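PDB 4EDP: ABC transporter, substrate-binding protein from Clostridium perfringens, which probably captures a solute outside the cell and delivers it to the membrane permease of an ABC importer. Local coordinates for residues T52-F57 and I89-E94; G70-R75 and E94-Q99; E187-D192 and F202-A207; L287-Q292 and K306-S311. One frame throughout, in Å; residues are numbered along the deposited sequence.

Interaction 1: residues T52-F57 and I89-E94; sequences TVFEPF and ITYLAE. With ACT (acetate ion), chain E.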
loop_
_atom_site.group_PDB
_atom_site.type_symbol
_atom_site.label_atom_id
_atom_site.label_comp_id
_atom_site.label_asym_id
_atom_site.label_seq_id
_atom_site.Cartn_x
_atom_site.Cartn_y
_atom_site.Cartn_z
ATOM N N THR A 52 -3.111 -2.850 -21.385
ATOM C CA THR A 52 -4.216 -2.261 -20.657
ATOM C C THR A 52 -4.142 -0.761 -20.421
ATOM O O THR A 52 -5.139 -0.062 -20.573
ATOM C CB THR A 52 -4.325 -2.934 -19.269
ATOM O OG1 THR A 52 -4.511 -4.344 -19.447
ATOM C CG2 THR A 52 -5.493 -2.346 -18.459
ATOM N N VAL A 53 -2.963 -0.274 -20.057
ATOM C CA VAL A 53 -2.781 1.126 -19.706
ATOM C C VAL A 53 -2.066 2.045 -20.701
ATOM O O VAL A 53 -2.635 3.031 -21.180
ATOM C CB VAL A 53 -2.003 1.205 -18.362
ATOM C CG1 VAL A 53 -1.709 2.657 -17.978
ATOM C CG2 VAL A 53 -2.795 0.498 -17.266
ATOM N N PHE A 54 -0.835 1.708 -21.033
ATOM C CA PHE A 54 -0.029 2.588 -21.852
ATOM C C PHE A 54 -0.356 2.683 -23.332
ATOM O O PHE A 54 -0.414 3.779 -23.880
ATOM C CB PHE A 54 1.440 2.253 -21.643
ATOM C CG PHE A 54 1.855 2.328 -20.205
ATOM C CD1 PHE A 54 1.778 3.527 -19.518
ATOM C CD2 PHE A 54 2.333 1.214 -19.540
ATOM C CE1 PHE A 54 2.148 3.607 -18.190
ATOM C CE2 PHE A 54 2.721 1.300 -18.208
ATOM C CZ PHE A 54 2.614 2.497 -17.535
ATOM N N GLU A 55 -0.557 1.547 -23.978
ATOM C CA GLU A 55 -0.837 1.557 -25.409
ATOM C C GLU A 55 -2.084 2.342 -25.790
ATOM O O GLU A 55 -2.056 3.107 -26.768
ATOM C CB GLU A 55 -0.906 0.131 -25.951
ATOM C CG GLU A 55 0.453 -0.517 -26.185
ATOM C CD GLU A 55 1.196 0.057 -27.396
ATOM O OE1 GLU A 55 0.810 1.140 -27.902
ATOM O OE2 GLU A 55 2.170 -0.590 -27.857
ATOM N N PRO A 56 -3.182 2.164 -25.040
ATOM C CA PRO A 56 -4.355 2.922 -25.429
ATOM C C PRO A 56 -4.116 4.422 -25.346
ATOM O O PRO A 56 -4.547 5.161 -26.231
ATOM C CB PRO A 56 -5.417 2.451 -24.437
ATOM C CG PRO A 56 -4.990 1.073 -24.096
ATOM C CD PRO A 56 -3.502 1.160 -24.011
ATOM N N PHE A 57 -3.412 4.862 -24.305
ATOM C CA PHE A 57 -3.087 6.278 -24.127
ATOM C C PHE A 57 -2.217 6.752 -25.294
ATOM O O PHE A 57 -2.513 7.764 -25.940
ATOM C CB PHE A 57 -2.356 6.498 -22.796
ATOM C CG PHE A 57 -2.029 7.940 -22.519
ATOM C CD1 PHE A 57 -2.964 8.768 -21.931
ATOM C CD2 PHE A 57 -0.791 8.456 -22.844
ATOM C CE1 PHE A 57 -2.672 10.102 -21.678
ATOM C CE2 PHE A 57 -0.483 9.782 -22.593
ATOM C CZ PHE A 57 -1.428 10.610 -22.011
ATOM N N ILE A 89 7.007 10.906 -15.650
ATOM C CA ILE A 89 6.144 10.539 -14.534
ATOM C C ILE A 89 6.684 9.321 -13.819
ATOM O O ILE A 89 7.284 8.438 -14.436
ATOM C CB ILE A 89 4.687 10.321 -14.914
ATOM C CG1 ILE A 89 4.524 9.150 -15.843
ATOM C CG2 ILE A 89 4.065 11.598 -15.504
ATOM C CD1 ILE A 89 3.115 8.673 -15.856
ATOM N N THR A 90 6.431 9.278 -12.516
ATOM C CA THR A 90 6.956 8.243 -11.659
ATOM C C THR A 90 5.915 7.553 -10.796
ATOM O O THR A 90 5.177 8.204 -10.042
ATOM C CB THR A 90 8.011 8.869 -10.724
ATOM O OG1 THR A 90 9.077 9.443 -11.510
ATOM C CG2 THR A 90 8.584 7.838 -9.752
ATOM N N TYR A 91 5.861 6.236 -10.927
ATOM C CA TYR A 91 4.979 5.376 -10.122
ATOM C C TYR A 91 5.788 4.849 -8.922
ATOM O O TYR A 91 6.853 4.257 -9.105
ATOM C CB TYR A 91 4.502 4.154 -10.919
ATOM C CG TYR A 91 3.360 4.298 -11.905
ATOM C CD1 TYR A 91 3.541 4.866 -13.153
ATOM C CD2 TYR A 91 2.108 3.773 -11.611
ATOM C CE1 TYR A 91 2.484 4.945 -14.069
ATOM C CE2 TYR A 91 1.060 3.850 -12.506
ATOM C CZ TYR A 91 1.254 4.438 -13.738
ATOM O OH TYR A 91 0.219 4.497 -14.629
ATOM N N LEU A 92 5.297 5.062 -7.702
ATOM C CA LEU A 92 5.949 4.561 -6.488
ATOM C C LEU A 92 4.933 4.267 -5.398
ATOM O O LEU A 92 3.809 4.785 -5.408
ATOM C CB LEU A 92 6.922 5.606 -5.889
ATOM C CG LEU A 92 8.196 6.011 -6.655
ATOM C CD1 LEU A 92 8.806 7.307 -6.095
ATOM C CD2 LEU A 92 9.186 4.854 -6.632
ATOM N N ALA A 93 5.332 3.412 -4.465
ATOM C CA ALA A 93 4.552 3.202 -3.262
ATOM C C ALA A 93 4.614 4.566 -2.551
ATOM O O ALA A 93 5.627 5.272 -2.627
ATOM C CB ALA A 93 5.165 2.108 -2.392
ATOM N N GLU A 94 3.543 4.955 -1.871
ATOM C CA GLU A 94 3.510 6.272 -1.226
ATOM C C GLU A 94 4.723 6.548 -0.311
ATOM O O GLU A 94 5.237 7.678 -0.288
ATOM C CB GLU A 94 2.203 6.455 -0.434
ATOM C CG GLU A 94 2.072 7.869 0.092
ATOM C CD GLU A 94 0.889 8.106 0.999
ATOM O OE1 GLU A 94 0.204 7.133 1.382
ATOM O OE2 GLU A 94 0.680 9.291 1.347
HETATM C C ACT E . -2.041 1.990 -13.527
HETATM O O ACT E . -1.962 3.157 -14.001
HETATM O OXT ACT E . -3.137 1.676 -12.991
HETATM C CH3 ACT E . -0.907 1.009 -13.595
#
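Phe54 and Tyr91 reach toward each other from opposite directions, the CE1/CZ side of the Phe54 ring coming obliquely to the CE1/OH side of Tyr91. The contact between the protein segments is apolar: Phe54 CZ lies 4.2 Å from Tyr91 CE1. Val53 adds its CG1 methyl, 4.3 Å from Tyr91 OH; the same methyl sits over the rim of one face of the Phe54 ring. With CG1 anti to the backbone N (chi1 177°), both methyls of Val53 also come up to the acetate, CG2 standing 4.1 Å from its carbon C.

The polar part belongs to the phenol. Tyr91 OH donates a hydrogen bond of 2.6 Å to acetate O, which lies in the plane of the tyrosine ring, at its edge. The acetate, probably from the crystallisation liquor, packs its CH3 3.6 Å from Tyr91 CE2, so the ion rests between the phenol and Val53, beside these buried side chains.

Helix 46-61 reaches strand 89-93 only through the ends of long side chains, and Phe282 of helix 276-286 also touches Tyr91, consistent with the helix-flanked sheet of an alpha/beta lobe in bacterial solute-binding proteins (the periplasmic-binding-protein fold).

Interaction 2: residues G70-R75 and E94-Q99; sequences GNNSER and ESFAEQ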
loop_
_atom_site.group_PDB
_atom_site.type_symbol
_atom_site.label_atom_id
_atom_site.label_comp_id
_atom_site.label_asym_id
_atom_site.label_seq_id
_atom_site.Cartn_x
_atom_site.Cartn_y
_atom_site.Cartn_z
ATOM N N GLY A 70 12.157 -1.007 -12.750
ATOM C CA GLY A 70 12.980 -1.387 -11.602
ATOM C C GLY A 70 12.127 -1.322 -10.350
ATOM O O GLY A 70 10.943 -0.982 -10.423
ATOM N N ASN A 71 12.700 -1.652 -9.198
ATOM C CA ASN A 71 11.926 -1.603 -7.948
ATOM C C ASN A 71 11.865 -0.175 -7.388
ATOM O O ASN A 71 12.565 0.717 -7.866
ATOM C CB ASN A 71 12.449 -2.628 -6.919
ATOM C CG ASN A 71 13.875 -2.360 -6.467
ATOM O OD1 ASN A 71 14.260 -1.224 -6.206
ATOM N ND2 ASN A 71 14.657 -3.427 -6.332
ATOM N N ASN A 72 11.014 0.051 -6.390
ATOM C CA ASN A 72 10.878 1.381 -5.788
ATOM C C ASN A 72 12.193 2.066 -5.470
ATOM O O ASN A 72 12.472 3.177 -5.929
ATOM C CB ASN A 72 10.114 1.294 -4.456
ATOM C CG ASN A 72 8.622 1.176 -4.626
ATOM O OD1 ASN A 72 7.964 2.100 -5.121
ATOM N ND2 ASN A 72 8.055 0.079 -4.119
ATOM N N SER A 73 13.008 1.375 -4.686
ATOM C CA SER A 73 14.247 1.935 -4.196
ATOM C C SER A 73 15.274 2.274 -5.263
ATOM O O SER A 73 15.862 3.363 -5.239
ATOM C CB SER A 73 14.847 1.008 -3.141
ATOM O OG SER A 73 16.064 1.542 -2.662
ATOM N N GLU A 74 15.481 1.368 -6.210
ATOM C CA GLU A 74 16.466 1.628 -7.240
ATOM C C GLU A 74 16.025 2.747 -8.171
ATOM O O GLU A 74 16.839 3.562 -8.568
ATOM C CB GLU A 74 16.843 0.350 -7.997
ATOM C CG GLU A 74 15.741 -0.356 -8.738
ATOM C CD GLU A 74 16.157 -1.775 -9.155
ATOM O OE1 GLU A 74 15.299 -2.556 -9.615
ATOM O OE2 GLU A 74 17.346 -2.119 -8.996
ATOM N N ARG A 75 14.750 2.783 -8.529
ATOM C CA ARG A 75 14.253 3.850 -9.387
ATOM C C ARG A 75 14.348 5.199 -8.670
ATOM O O ARG A 75 14.813 6.178 -9.251
ATOM C CB ARG A 75 12.823 3.566 -9.857
ATOM C CG ARG A 75 12.766 2.367 -10.781
ATOM C CD ARG A 75 11.408 2.101 -11.387
ATOM N NE ARG A 75 10.389 1.703 -10.414
ATOM C CZ ARG A 75 9.461 2.509 -9.923
ATOM N NH1 ARG A 75 8.572 2.036 -9.057
ATOM N NH2 ARG A 75 9.404 3.777 -10.304
ATOM N N GLU A 94 3.543 4.955 -1.871
ATOM C CA GLU A 94 3.510 6.272 -1.226
ATOM C C GLU A 94 4.723 6.548 -0.311
ATOM O O GLU A 94 5.237 7.678 -0.288
ATOM C CB GLU A 94 2.203 6.455 -0.434
ATOM C CG GLU A 94 2.072 7.869 0.092
ATOM C CD GLU A 94 0.889 8.106 0.999
ATOM O OE1 GLU A 94 0.204 7.133 1.382
ATOM O OE2 GLU A 94 0.680 9.291 1.347
ATOM N N SER A 95 5.178 5.538 0.439
ATOM C CA SER A 95 6.320 5.720 1.361
ATOM C C SER A 95 7.550 6.230 0.619
ATOM O O SER A 95 8.281 7.073 1.136
ATOM C CB SER A 95 6.673 4.431 2.106
ATOM O OG SER A 95 7.148 3.440 1.218
ATOM N N PHE A 96 7.772 5.713 -0.584
ATOM C CA PHE A 96 8.889 6.131 -1.420
ATOM C C PHE A 96 8.570 7.444 -2.116
ATOM O O PHE A 96 9.448 8.302 -2.246
ATOM C CB PHE A 96 9.233 5.057 -2.464
ATOM C CG PHE A 96 9.872 3.838 -1.878
ATOM C CD1 PHE A 96 11.248 3.772 -1.727
ATOM C CD2 PHE A 96 9.114 2.759 -1.475
ATOM C CE1 PHE A 96 11.852 2.652 -1.182
ATOM C CE2 PHE A 96 9.712 1.651 -0.928
ATOM C CZ PHE A 96 11.083 1.595 -0.783
ATOM N N ALA A 97 7.321 7.625 -2.546
ATOM C CA ALA A 97 6.949 8.874 -3.201
ATOM C C ALA A 97 7.224 10.053 -2.273
ATOM O O ALA A 97 7.723 11.084 -2.720
ATOM C CB ALA A 97 5.489 8.869 -3.654
ATOM N N GLU A 98 6.917 9.891 -0.986
ATOM C CA GLU A 98 7.117 10.956 -0.002
ATOM C C GLU A 98 8.606 11.321 0.127
ATOM O O GLU A 98 8.957 12.481 0.348
ATOM C CB GLU A 98 6.497 10.553 1.347
ATOM C CG GLU A 98 6.452 11.668 2.389
ATOM C CD GLU A 98 7.831 12.038 2.943
ATOM O OE1 GLU A 98 8.717 11.166 2.958
ATOM O OE2 GLU A 98 8.018 13.194 3.386
ATOM N N GLN A 99 9.485 10.337 -0.024
ATOM C CA GLN A 99 10.914 10.604 0.027
ATOM C C GLN A 99 11.311 11.448 -1.194
ATOM O O GLN A 99 12.184 12.299 -1.099
ATOM C CB GLN A 99 11.705 9.318 0.059
ATOM C CG GLN A 99 11.345 8.437 1.205
ATOM C CD GLN A 99 12.173 7.191 1.225
ATOM O OE1 GLN A 99 13.398 7.248 1.135
ATOM N NE2 GLN A 99 11.514 6.051 1.344
#
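A CH-pi contact of Asn72 with the Phe96 ring joins the first turns of two helices, 72-81 and 94-103, near the protein surface. Asn72 CB sits 3.5 Å from the centroid of the Phe96 ring and only 11° off its normal, squarely over one face. Beyond it the carboxamide lies almost parallel to the ring, the two planes 3° apart, with Asn72 CG 3.6 Å from Phe96 CD2; amide and ring are therefore stacked, although the side chains as a whole cross at about a right angle. The Phe96 torsion (chi1 -71°) puts CG anti to its own carbonyl carbon and beside the backbone N. Ser73 adds its CB, 3.9 Å from Phe96 CE1.

Helix 72-81 starts with a capping box. Glu74 N gives a bond of 2.9 Å to Asn71 OD1, nearly along the C=O axis, and Asn71 N returns one to Glu74 OE1, on the anti lone pair of that oxygen. This reciprocal pair defines the first turn, in which Asn72 follows the cap. From the far side of the box, Arg75 NE reaches back to Gly70 O at 2.7 Å, from well above the carbonyl plane, while the oxygen lies in the guanidinium plane.

The polar end of Asn72 is used too: its OD1 accepts from Ala93 N, just ahead of helix 94-103. The guanidinium of Arg75 has further partners in Tyr91 O and Ser40 OG, and makes a cation-pi contact with Trp42.

Interaction 3: residues E187-D192 and F202-A207; sequences EKAGVD and FKELEA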
loop_
_atom_site.group_PDB
_atom_site.type_symbol
_atom_site.label_atom_id
_atom_site.label_comp_id
_atom_site.label_asym_id
_atom_site.label_seq_id
_atom_site.Cartn_x
_atom_site.Cartn_y
_atom_site.Cartn_z
ATOM N N GLU A 187 -2.663 2.186 18.834
ATOM C CA GLU A 187 -4.090 2.178 19.196
ATOM C C GLU A 187 -4.297 1.434 20.510
ATOM O O GLU A 187 -5.038 1.897 21.365
ATOM C CB GLU A 187 -4.973 1.499 18.143
ATOM C CG GLU A 187 -4.965 2.090 16.762
ATOM C CD GLU A 187 -6.117 1.516 15.907
ATOM O OE1 GLU A 187 -7.286 1.625 16.352
ATOM O OE2 GLU A 187 -5.849 0.963 14.814
ATOM N N LYS A 188 -3.651 0.282 20.636
ATOM C CA LYS A 188 -3.690 -0.561 21.835
ATOM C C LYS A 188 -3.205 0.257 23.038
ATOM O O LYS A 188 -3.829 0.257 24.102
ATOM C CB LYS A 188 -2.787 -1.772 21.599
ATOM C CG LYS A 188 -2.566 -2.793 22.761
ATOM C CD LYS A 188 -3.752 -3.679 23.019
ATOM C CE LYS A 188 -3.401 -4.800 23.990
ATOM N NZ LYS A 188 -2.773 -4.304 25.224
ATOM N N ALA A 189 -2.112 0.994 22.860
ATOM C CA ALA A 189 -1.573 1.841 23.944
ATOM C C ALA A 189 -2.459 3.055 24.263
ATOM O O ALA A 189 -2.433 3.600 25.381
ATOM C CB ALA A 189 -0.167 2.326 23.556
ATOM N N GLY A 190 -3.240 3.495 23.283
ATOM C CA GLY A 190 -4.066 4.662 23.451
ATOM C C GLY A 190 -3.278 5.965 23.353
ATOM O O GLY A 190 -3.728 6.990 23.830
ATOM N N VAL A 191 -2.101 5.928 22.730
ATOM C CA VAL A 191 -1.291 7.131 22.541
ATOM C C VAL A 191 -0.907 7.196 21.062
ATOM O O VAL A 191 -0.229 6.306 20.558
ATOM C CB VAL A 191 -0.005 7.138 23.414
ATOM C CG1 VAL A 191 0.867 8.385 23.104
ATOM C CG2 VAL A 191 -0.350 7.069 24.906
ATOM N N ASP A 192 -1.326 8.256 20.373
ATOM C CA ASP A 192 -1.018 8.424 18.948
ATOM C C ASP A 192 0.495 8.530 18.751
ATOM O O ASP A 192 1.168 9.131 19.564
ATOM C CB ASP A 192 -1.645 9.694 18.400
ATOM C CG ASP A 192 -1.519 9.792 16.889
ATOM O OD1 ASP A 192 -2.227 9.034 16.171
ATOM O OD2 ASP A 192 -0.736 10.635 16.402
ATOM N N PHE A 202 5.718 1.007 20.903
ATOM C CA PHE A 202 6.780 0.021 21.009
ATOM C C PHE A 202 6.711 -0.774 22.302
ATOM O O PHE A 202 7.060 -1.966 22.289
ATOM C CB PHE A 202 8.168 0.589 20.669
ATOM C CG PHE A 202 8.387 0.728 19.189
ATOM C CD1 PHE A 202 8.665 -0.376 18.419
ATOM C CD2 PHE A 202 8.281 1.952 18.564
ATOM C CE1 PHE A 202 8.841 -0.266 17.049
ATOM C CE2 PHE A 202 8.449 2.060 17.197
ATOM C CZ PHE A 202 8.740 0.946 16.445
ATOM N N LYS A 203 6.210 -0.170 23.387
ATOM C CA LYS A 203 6.032 -0.902 24.639
ATOM C C LYS A 203 4.941 -1.961 24.445
ATOM O O LYS A 203 5.032 -3.056 25.021
ATOM C CB LYS A 203 5.691 0.022 25.810
ATOM C CG LYS A 203 6.823 0.937 26.263
ATOM C CD LYS A 203 8.027 0.168 26.802
ATOM C CE LYS A 203 9.074 1.126 27.371
ATOM N NZ LYS A 203 10.244 0.409 27.966
ATOM N N GLU A 204 3.914 -1.654 23.645
ATOM C CA GLU A 204 2.862 -2.644 23.361
ATOM C C GLU A 204 3.426 -3.751 22.468
ATOM O O GLU A 204 3.058 -4.913 22.611
ATOM C CB GLU A 204 1.614 -2.026 22.744
ATOM C CG GLU A 204 0.827 -1.139 23.685
ATOM C CD GLU A 204 0.174 -1.908 24.841
ATOM O OE1 GLU A 204 0.114 -3.152 24.824
ATOM O OE2 GLU A 204 -0.306 -1.251 25.768
ATOM N N LEU A 205 4.314 -3.402 21.556
ATOM C CA LEU A 205 4.955 -4.420 20.708
ATOM C C LEU A 205 5.802 -5.369 21.570
ATOM O O LEU A 205 5.842 -6.576 21.296
ATOM C CB LEU A 205 5.750 -3.788 19.573
ATOM C CG LEU A 205 4.893 -3.124 18.480
ATOM C CD1 LEU A 205 5.748 -2.317 17.542
ATOM C CD2 LEU A 205 4.097 -4.192 17.688
ATOM N N GLU A 206 6.490 -4.847 22.591
ATOM C CA GLU A 206 7.236 -5.724 23.504
ATOM C C GLU A 206 6.272 -6.717 24.137
ATOM O O GLU A 206 6.583 -7.919 24.277
ATOM C CB GLU A 206 7.918 -4.951 24.660
ATOM C CG GLU A 206 8.999 -4.039 24.272
ATOM C CD GLU A 206 9.678 -3.386 25.482
ATOM O OE1 GLU A 206 9.133 -3.439 26.612
ATOM O OE2 GLU A 206 10.769 -2.822 25.291
ATOM N N ALA A 207 5.105 -6.212 24.543
ATOM C CA ALA A 207 4.100 -7.044 25.184
ATOM C C ALA A 207 3.538 -8.112 24.247
ATOM O O ALA A 207 3.052 -9.145 24.703
ATOM C CB ALA A 207 2.968 -6.192 25.761
#
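A Schellman motif closes helix 178-189, and the last turn of that helix is joined to helix 199-208 by a surface salt bridge between Lys188 and Glu204. Lys188 NZ donates to Glu204 OE1 at 3.1 Å, arriving from above the carboxylate plane, 46° out of it. The lysine is folded to make it: CG lies anti to the backbone N (chi1 176°), and bends at chi2 and chi4 bring the amine back over the carboxylate. Its aliphatic part is in contact as well, with Lys188 CG 3.4 Å from Glu204 OE1, so the oxygen has both the ammonium and a methylene beside it.

In Glu204, CG stands anti to the carbonyl carbon and so lies on the neighbouring helix, 3.6 Å from Ala189 CB; the bend at chi2 then turns the carboxylate toward Lys188. The two side chains of the bridge cross at about a right angle. Just past Ala189, Gly190 takes a positive phi (77°) as the C-prime residue of the Schellman motif, and its N makes a weak bond to Glu187 O. The chain then turns to Asp192, which caps the following helix, 193-196.

Lys188 has a second partner, a cation-pi contact with Trp160, whose NE1 also bonds to Glu204 O. Leu205 packs on Ala185 of helix 178-189, and Phe202 and Leu205 turn to helix 332-350, which lies against helix 199-208.

Interaction 4: residues L287-Q292 and K306-S311; sequences LSKEVQ and KEVKLS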
loop_
_atom_site.group_PDB
_atom_site.type_symbol
_atom_site.label_atom_id
_atom_site.label_comp_id
_atom_site.label_asym_id
_atom_site.label_seq_id
_atom_site.Cartn_x
_atom_site.Cartn_y
_atom_site.Cartn_z
ATOM N N LEU A 287 -6.677 7.914 -13.516
ATOM C CA LEU A 287 -7.717 8.056 -12.505
ATOM C C LEU A 287 -9.124 7.929 -13.082
ATOM O O LEU A 287 -10.085 7.885 -12.325
ATOM C CB LEU A 287 -7.590 9.419 -11.785
ATOM C CG LEU A 287 -6.338 9.663 -10.927
ATOM C CD1 LEU A 287 -6.274 11.104 -10.313
ATOM C CD2 LEU A 287 -6.243 8.620 -9.833
ATOM N N SER A 288 -9.241 7.839 -14.406
ATOM C CA SER A 288 -10.553 7.747 -15.050
ATOM C C SER A 288 -11.274 6.447 -14.684
ATOM O O SER A 288 -10.651 5.417 -14.421
ATOM C CB SER A 288 -10.439 7.878 -16.575
ATOM O OG SER A 288 -9.780 6.771 -17.180
ATOM N N LYS A 289 -12.599 6.503 -14.702
ATOM C CA LYS A 289 -13.419 5.349 -14.369
ATOM C C LYS A 289 -13.077 4.141 -15.253
ATOM O O LYS A 289 -12.924 3.035 -14.751
ATOM C CB LYS A 289 -14.893 5.730 -14.495
ATOM C CG LYS A 289 -15.900 4.585 -14.316
ATOM C CD LYS A 289 -17.339 5.113 -14.504
ATOM C CE LYS A 289 -18.379 4.007 -14.509
ATOM N NZ LYS A 289 -18.159 3.065 -15.654
ATOM N N GLU A 290 -12.920 4.368 -16.551
ATOM C CA GLU A 290 -12.607 3.277 -17.476
ATOM C C GLU A 290 -11.260 2.611 -17.167
ATOM O O GLU A 290 -11.182 1.392 -17.103
ATOM C CB GLU A 290 -12.656 3.744 -18.933
ATOM C CG GLU A 290 -12.345 2.610 -19.928
ATOM C CD GLU A 290 -12.414 3.026 -21.395
ATOM O OE1 GLU A 290 -12.029 2.206 -22.258
ATOM O OE2 GLU A 290 -12.850 4.161 -21.687
ATOM N N VAL A 291 -10.206 3.394 -16.961
ATOM C CA VAL A 291 -8.891 2.806 -16.675
ATOM C C VAL A 291 -8.864 2.103 -15.299
ATOM O O VAL A 291 -8.239 1.051 -15.134
ATOM C CB VAL A 291 -7.771 3.837 -16.798
ATOM C CG1 VAL A 291 -6.437 3.221 -16.407
ATOM C CG2 VAL A 291 -7.721 4.394 -18.231
ATOM N N GLN A 292 -9.525 2.700 -14.318
ATOM C CA GLN A 292 -9.642 2.108 -12.981
ATOM C C GLN A 292 -10.381 0.749 -13.058
ATOM O O GLN A 292 -10.013 -0.209 -12.368
ATOM C CB GLN A 292 -10.348 3.117 -12.065
ATOM C CG GLN A 292 -9.485 4.357 -11.736
ATOM C CD GLN A 292 -8.595 4.167 -10.509
ATOM O OE1 GLN A 292 -9.069 3.716 -9.471
ATOM N NE2 GLN A 292 -7.330 4.577 -10.601
ATOM N N LYS A 306 -14.330 6.073 -6.940
ATOM C CA LYS A 306 -15.567 5.574 -6.331
ATOM C C LYS A 306 -16.709 5.301 -7.308
ATOM O O LYS A 306 -17.747 4.750 -6.911
ATOM C CB LYS A 306 -16.042 6.535 -5.218
ATOM C CG LYS A 306 -16.495 7.882 -5.685
ATOM C CD LYS A 306 -16.733 8.817 -4.493
ATOM C CE LYS A 306 -17.091 10.204 -4.970
ATOM N NZ LYS A 306 -17.426 11.115 -3.833
ATOM N N GLU A 307 -16.543 5.666 -8.571
ATOM C CA GLU A 307 -17.603 5.456 -9.552
ATOM C C GLU A 307 -17.506 4.158 -10.339
ATOM O O GLU A 307 -18.384 3.870 -11.157
ATOM C CB GLU A 307 -17.591 6.601 -10.562
ATOM C CG GLU A 307 -17.655 7.984 -9.931
ATOM C CD GLU A 307 -18.942 8.224 -9.167
ATOM O OE1 GLU A 307 -19.896 7.436 -9.346
ATOM O OE2 GLU A 307 -19.002 9.213 -8.394
ATOM N N VAL A 308 -16.457 3.379 -10.089
ATOM C CA VAL A 308 -16.204 2.116 -10.801
ATOM C C VAL A 308 -17.239 1.006 -10.552
ATOM O O VAL A 308 -17.610 0.751 -9.411
ATOM C CB VAL A 308 -14.796 1.594 -10.429
ATOM C CG1 VAL A 308 -14.599 0.158 -10.881
ATOM C CG2 VAL A 308 -13.728 2.510 -11.015
ATOM N N LYS A 309 -17.650 0.315 -11.620
ATOM C CA LYS A 309 -18.638 -0.754 -11.523
ATOM C C LYS A 309 -17.872 -2.078 -11.637
ATOM O O LYS A 309 -17.301 -2.350 -12.696
ATOM C CB LYS A 309 -19.638 -0.643 -12.674
ATOM C CG LYS A 309 -20.612 -1.814 -12.784
ATOM C CD LYS A 309 -21.390 -1.759 -14.086
ATOM C CE LYS A 309 -22.280 -2.986 -14.233
ATOM N NZ LYS A 309 -22.940 -3.029 -15.570
ATOM N N LEU A 310 -17.830 -2.868 -10.562
ATOM C CA LEU A 310 -17.134 -4.174 -10.554
ATOM C C LEU A 310 -17.979 -5.297 -9.924
ATOM O O LEU A 310 -18.641 -5.085 -8.908
ATOM C CB LEU A 310 -15.814 -4.081 -9.785
ATOM C CG LEU A 310 -14.726 -3.147 -10.325
ATOM C CD1 LEU A 310 -13.574 -3.006 -9.314
ATOM C CD2 LEU A 310 -14.207 -3.622 -11.671
ATOM N N SER A 311 -17.920 -6.501 -10.501
ATOM C CA SER A 311 -18.683 -7.648 -9.984
ATOM C C SER A 311 -18.018 -8.277 -8.761
ATOM O O SER A 311 -16.888 -7.936 -8.406
ATOM C CB SER A 311 -18.810 -8.720 -11.061
ATOM O OG SER A 311 -17.543 -9.285 -11.329
#
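The loop 306-311, turning at Lys306-Glu307 and extended from Val308 on, passes the first turn of helix 289-299, its backbone closest where the CA atoms of Lys289 and Val308 stand 5.6 Å apart. In this protein of the solute-binding family the loop thus covers an N-capped helix start: Ser288 is the N-cap, its OG accepting a weak bond from Val291 N at 3.4 Å, while Gln292 N bonds to Ser288 O. No hydrogen bond joins the two segments, so packing alone makes the contact.

Gln292 is bent at chi2, and its amide is well used: OE1 accepts from the N atoms of Val304 and Asn305, and NE2 donates to the O atoms of Tyr136 and Ala286. Its aliphatic base faces the loop instead, with Gln292 CB 3.6 Å from Val308 CG2 in the valine conformer given here.

Lys289 lies stretched past Glu307, with CG anti to the backbone N (chi1 174°) and the chain straight until chi4. The amine turns to a salt bridge with Glu293, whose OE2 also accepts from Lys309 N, so one carboxylate ties the helix to the loop. Lys289 CD lies 4.2 Å from Glu307 CB, and the CE methylene of Lys289 comes 3.4 Å from Glu307 O.

Interactions 1 and 2 interleave along the chain, sharing Glu94 where strand 89-93 passes into helix 94-103; their atoms touch through side chains of 70-75 on the strand's backbone. Interaction 1 is buried and apolar apart from its acetate, whereas interaction 2 lies at the surface and works by an amide stacked on a ring. Interaction 4 is partly buried, mixing methyl and methylene packing; it comes within about 5 Å of interaction 1 between nearest atoms. Interaction 3 stands apart, its centre about 38 Å from those of interactions 1 and 4, across the centre of the chain, and it alone carries a salt bridge directly between its segments.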